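L-ribulose 3-epimerase (Mesorhizobium loti, PDB 3VYL) catalyses the epimerisation of ketoses at C3, interconverting L-ribulose and L-xylulose efficiently, and binds a manganese ion within its TIM barrel. Local coordinates at residues L24-S38 with L50-S64. Residues are numbered along the deposited sequence; the frame is centred on the assembly and turned at random.
Sequences LANTRDAGFDLIEFS and LAKRIADLGLGVAIS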
# COMPACT_ATOMS: atom_id res chain seq x y z
N LEU A 24 -18.91 6.88 -30.07
CA LEU A 24 -17.92 7.88 -30.43
C LEU A 24 -18.12 9.24 -29.75
O LEU A 24 -17.19 9.78 -29.17
CB LEU A 24 -17.89 8.05 -31.96
CG LEU A 24 -16.99 7.11 -32.79
CD1 LEU A 24 -16.72 5.77 -32.12
CD2 LEU A 24 -17.56 6.92 -34.19
N ALA A 25 -19.33 9.78 -29.80
CA ALA A 25 -19.59 11.09 -29.19
C ALA A 25 -19.44 11.05 -27.67
O ALA A 25 -19.02 12.04 -27.04
CB ALA A 25 -20.98 11.60 -29.57
N ASN A 26 -19.79 9.91 -27.07
CA ASN A 26 -19.63 9.71 -25.64
C ASN A 26 -18.15 9.64 -25.28
O ASN A 26 -17.71 10.32 -24.35
CB ASN A 26 -20.40 8.48 -25.16
CG ASN A 26 -21.89 8.72 -25.10
OD1 ASN A 26 -22.41 9.64 -25.73
ND2 ASN A 26 -22.60 7.90 -24.33
N THR A 27 -17.38 8.86 -26.04
CA THR A 27 -15.93 8.82 -25.92
C THR A 27 -15.30 10.23 -25.86
O THR A 27 -14.53 10.53 -24.94
CB THR A 27 -15.30 8.03 -27.08
OG1 THR A 27 -15.83 6.71 -27.11
CG2 THR A 27 -13.80 7.95 -26.93
N ARG A 28 -15.64 11.08 -26.82
CA ARG A 28 -15.12 12.43 -26.87
C ARG A 28 -15.57 13.32 -25.70
O ARG A 28 -14.75 14.04 -25.13
CB ARG A 28 -15.46 13.11 -28.20
CG ARG A 28 -14.54 12.75 -29.35
CD ARG A 28 -13.26 13.59 -29.37
NE ARG A 28 -13.51 15.03 -29.51
CZ ARG A 28 -12.56 15.96 -29.63
NH1 ARG A 28 -11.27 15.62 -29.63
NH2 ARG A 28 -12.90 17.24 -29.75
N ASP A 29 -16.85 13.25 -25.33
CA ASP A 29 -17.35 14.04 -24.20
C ASP A 29 -16.68 13.67 -22.88
O ASP A 29 -16.54 14.51 -21.99
CB ASP A 29 -18.86 13.91 -24.06
CG ASP A 29 -19.61 14.60 -25.18
OD1 ASP A 29 -20.79 14.93 -24.98
OD2 ASP A 29 -19.02 14.81 -26.27
N ALA A 30 -16.27 12.41 -22.77
CA ALA A 30 -15.60 11.89 -21.58
C ALA A 30 -14.12 12.29 -21.54
O ALA A 30 -13.49 12.24 -20.49
CB ALA A 30 -15.75 10.38 -21.52
N GLY A 31 -13.58 12.69 -22.68
CA GLY A 31 -12.20 13.18 -22.75
C GLY A 31 -11.17 12.17 -23.23
O GLY A 31 -9.97 12.41 -23.14
N PHE A 32 -11.64 11.04 -23.75
CA PHE A 32 -10.74 10.02 -24.25
C PHE A 32 -10.41 10.30 -25.69
O PHE A 32 -11.12 11.06 -26.34
CB PHE A 32 -11.40 8.64 -24.11
CG PHE A 32 -11.51 8.17 -22.69
CD1 PHE A 32 -10.51 7.37 -22.14
CD2 PHE A 32 -12.59 8.55 -21.89
CE1 PHE A 32 -10.60 6.94 -20.82
CE2 PHE A 32 -12.69 8.12 -20.58
CZ PHE A 32 -11.70 7.32 -20.04
N ASP A 33 -9.34 9.72 -26.21
CA ASP A 33 -9.01 9.94 -27.62
C ASP A 33 -8.59 8.67 -28.37
O ASP A 33 -7.92 8.72 -29.40
CB ASP A 33 -8.01 11.09 -27.80
CG ASP A 33 -6.87 11.05 -26.80
OD1 ASP A 33 -6.20 9.99 -26.71
OD2 ASP A 33 -6.65 12.08 -26.12
N LEU A 34 -9.02 7.53 -27.84
CA LEU A 34 -9.05 6.30 -28.62
C LEU A 34 -10.36 5.56 -28.33
O LEU A 34 -11.00 5.83 -27.30
CB LEU A 34 -7.83 5.43 -28.31
CG LEU A 34 -7.65 4.13 -29.10
CD1 LEU A 34 -6.20 3.96 -29.50
CD2 LEU A 34 -8.12 2.94 -28.28
N ILE A 35 -10.76 4.69 -29.25
CA ILE A 35 -11.89 3.78 -29.04
C ILE A 35 -11.47 2.36 -29.37
O ILE A 35 -10.81 2.11 -30.38
CB ILE A 35 -13.17 4.21 -29.82
CG1 ILE A 35 -14.41 3.39 -29.39
CG2 ILE A 35 -12.98 4.10 -31.33
CD1 ILE A 35 -14.89 3.68 -27.98
N GLU A 36 -11.83 1.44 -28.50
CA GLU A 36 -11.59 0.03 -28.73
C GLU A 36 -12.91 -0.67 -29.05
O GLU A 36 -13.88 -0.60 -28.29
CB GLU A 36 -10.93 -0.59 -27.50
CG GLU A 36 -10.54 -2.07 -27.60
CD GLU A 36 -9.74 -2.51 -26.40
OE1 GLU A 36 -9.27 -1.62 -25.66
OE2 GLU A 36 -9.56 -3.73 -26.17
N PHE A 37 -12.94 -1.38 -30.16
CA PHE A 37 -14.11 -2.11 -30.58
C PHE A 37 -13.78 -3.55 -30.48
O PHE A 37 -12.71 -3.92 -30.79
CB PHE A 37 -14.44 -1.75 -32.02
CG PHE A 37 -15.10 -0.42 -32.18
CD1 PHE A 37 -16.29 -0.16 -31.59
CD2 PHE A 37 -14.52 0.55 -32.92
CE1 PHE A 37 -16.90 1.03 -31.72
CE2 PHE A 37 -15.13 1.75 -33.08
CZ PHE A 37 -16.32 2.00 -32.47
N SER A 38 -14.68 -4.35 -29.92
CA SER A 38 -14.56 -5.80 -29.84
C SER A 38 -14.69 -6.69 -31.05
O SER A 38 -14.00 -7.67 -31.16
CB SER A 38 -15.60 -6.34 -28.92
OG SER A 38 -16.34 -7.35 -29.61
N LEU A 50 -17.47 4.57 -40.87
CA LEU A 50 -17.03 4.51 -39.49
C LEU A 50 -15.62 5.08 -39.35
O LEU A 50 -15.39 6.00 -38.55
CB LEU A 50 -17.05 3.06 -39.00
CG LEU A 50 -17.53 2.67 -37.59
CD1 LEU A 50 -16.73 1.45 -37.15
CD2 LEU A 50 -17.44 3.77 -36.55
N ALA A 51 -14.69 4.56 -40.16
CA ALA A 51 -13.31 5.03 -40.17
C ALA A 51 -13.20 6.54 -40.39
O ALA A 51 -12.33 7.20 -39.80
CB ALA A 51 -12.49 4.28 -41.21
N LYS A 52 -14.08 7.07 -41.24
CA LYS A 52 -14.09 8.48 -41.55
C LYS A 52 -14.66 9.27 -40.39
O LYS A 52 -14.27 10.41 -40.15
CB LYS A 52 -14.89 8.76 -42.83
CG LYS A 52 -14.39 9.93 -43.68
CD LYS A 52 -14.78 11.32 -43.15
CE LYS A 52 -16.29 11.52 -43.05
NZ LYS A 52 -16.97 11.59 -44.38
N ARG A 53 -15.58 8.65 -39.66
CA ARG A 53 -16.19 9.30 -38.52
C ARG A 53 -15.25 9.28 -37.31
O ARG A 53 -15.22 10.23 -36.52
CB ARG A 53 -17.53 8.67 -38.18
CG ARG A 53 -18.70 9.63 -38.38
CD ARG A 53 -18.47 10.96 -37.66
NE ARG A 53 -19.23 11.10 -36.40
CZ ARG A 53 -20.45 10.59 -36.17
NH1 ARG A 53 -21.10 9.89 -37.11
NH2 ARG A 53 -21.02 10.79 -34.98
N ILE A 54 -14.47 8.20 -37.19
CA ILE A 54 -13.43 8.10 -36.17
C ILE A 54 -12.34 9.16 -36.38
O ILE A 54 -12.01 9.91 -35.45
CB ILE A 54 -12.81 6.68 -36.13
CG1 ILE A 54 -13.81 5.67 -35.56
CG2 ILE A 54 -11.56 6.66 -35.26
CD1 ILE A 54 -13.45 4.22 -35.82
N ALA A 55 -11.81 9.25 -37.60
CA ALA A 55 -10.77 10.25 -37.91
C ALA A 55 -11.25 11.70 -37.76
O ALA A 55 -10.51 12.54 -37.27
CB ALA A 55 -10.18 10.01 -39.30
N ASP A 56 -12.49 11.97 -38.17
CA ASP A 56 -13.07 13.31 -38.03
C ASP A 56 -13.15 13.78 -36.57
O ASP A 56 -12.94 14.96 -36.27
CB ASP A 56 -14.46 13.40 -38.69
CG ASP A 56 -14.43 14.11 -40.05
OD1 ASP A 56 -13.72 13.64 -40.97
OD2 ASP A 56 -15.13 15.14 -40.19
N LEU A 57 -13.45 12.84 -35.67
CA LEU A 57 -13.49 13.12 -34.23
C LEU A 57 -12.09 13.26 -33.61
O LEU A 57 -11.93 13.83 -32.53
CB LEU A 57 -14.28 12.05 -33.47
CG LEU A 57 -15.73 12.25 -33.02
CD1 LEU A 57 -16.13 13.72 -32.98
CD2 LEU A 57 -16.70 11.44 -33.87
N GLY A 58 -11.08 12.74 -34.31
CA GLY A 58 -9.70 12.81 -33.83
C GLY A 58 -9.34 11.63 -32.95
O GLY A 58 -8.43 11.68 -32.15
N LEU A 59 -10.09 10.55 -33.12
CA LEU A 59 -9.89 9.36 -32.32
C LEU A 59 -9.00 8.39 -33.08
O LEU A 59 -8.98 8.40 -34.31
CB LEU A 59 -11.25 8.72 -32.03
CG LEU A 59 -12.11 9.07 -30.80
CD1 LEU A 59 -11.80 10.41 -30.15
CD2 LEU A 59 -13.59 8.96 -31.13
N GLY A 60 -8.25 7.58 -32.34
CA GLY A 60 -7.61 6.39 -32.90
C GLY A 60 -8.51 5.20 -32.61
O GLY A 60 -9.57 5.33 -31.99
N VAL A 61 -8.09 4.02 -33.05
CA VAL A 61 -8.92 2.83 -32.90
C VAL A 61 -8.07 1.57 -32.71
O VAL A 61 -7.03 1.40 -33.34
CB VAL A 61 -9.96 2.70 -34.06
CG1 VAL A 61 -9.28 2.59 -35.43
CG2 VAL A 61 -10.93 1.54 -33.84
N ALA A 62 -8.51 0.71 -31.80
CA ALA A 62 -7.91 -0.61 -31.67
C ALA A 62 -9.04 -1.63 -31.72
O ALA A 62 -10.18 -1.33 -31.36
CB ALA A 62 -7.15 -0.72 -30.37
N ILE A 63 -8.74 -2.84 -32.18
CA ILE A 63 -9.71 -3.91 -32.11
C ILE A 63 -9.19 -5.05 -31.22
O ILE A 63 -8.06 -5.52 -31.37
CB ILE A 63 -10.10 -4.45 -33.51
CG1 ILE A 63 -10.43 -3.32 -34.49
CG2 ILE A 63 -11.25 -5.45 -33.40
CD1 ILE A 63 -11.74 -2.59 -34.24
N SER A 64 -10.04 -5.46 -30.28
CA SER A 64 -9.75 -6.59 -29.41
C SER A 64 -10.84 -7.61 -29.58
O SER A 64 -12.01 -7.25 -29.69
CB SER A 64 -9.71 -6.14 -27.96
OG SER A 64 -11.01 -5.74 -27.52
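The ring of Phe37 meets Val61, Ile54 and Ile63 near its plane, at the edge, while CG1 of Ile35 lies over one face, offset toward the rim. Val61 CG2 comes closest to the ring, 3.8 Å from Phe37 CD2, and Ile54 CD1 reaches Phe37 CE2 from the neighbouring helix. With CG anti to the carbonyl carbon (chi1 -77°), the flat ring extends from the strand toward that helix, where a large apolar group suits the buried layer. The Arg28 guanidinium carries Leu57 O over one face, without a hydrogen bond; its methylenes do the packing, Arg28 CD lying 3.6 Å from Leu59 CD1. An arginine suits this exposed position because its aliphatic stem covers the leucines while its charged end stays near the surface. Leu24 is a knob among Leu50, Arg53, Ile54 and Leu57, its CD2 3.9 Å from Leu50 CD2. Gly31 and Gly58 each close a helix with a Schellman motif, taking the positive phi that glycine adopts readily.

Strands 34-37 and 60-64 pair in parallel through five backbone hydrogen bonds, from Gly60 N to Asp33 O (3.2 Å) through Ser64 N to Phe37 O (3.1 Å). On the face bearing Leu34, Ala62 and Glu36, the extended Glu36 chain carries OE2 to Ser64, whose OG donates a hydrogen bond to it (2.8 Å) at the anti lone pair; a small hydroxyl and a long carboxylate suit this pairing. Glu36 OE1 is hydrogen-bonded to Tyr204 OH and to NE2 of the manganese ligand His206, consistent with a second-shell role in positioning that histidine.

Strand 34-37, helix 47-57 and strand 60-66 form a beta-alpha-beta unit. Helices 17-30 and 47-57 run nearly parallel outside the barrel, their segment axes crossing at -15°; strands 4-7 and 102-104 flank the pair, and helix 78-98 packs against Leu50 and Ile63.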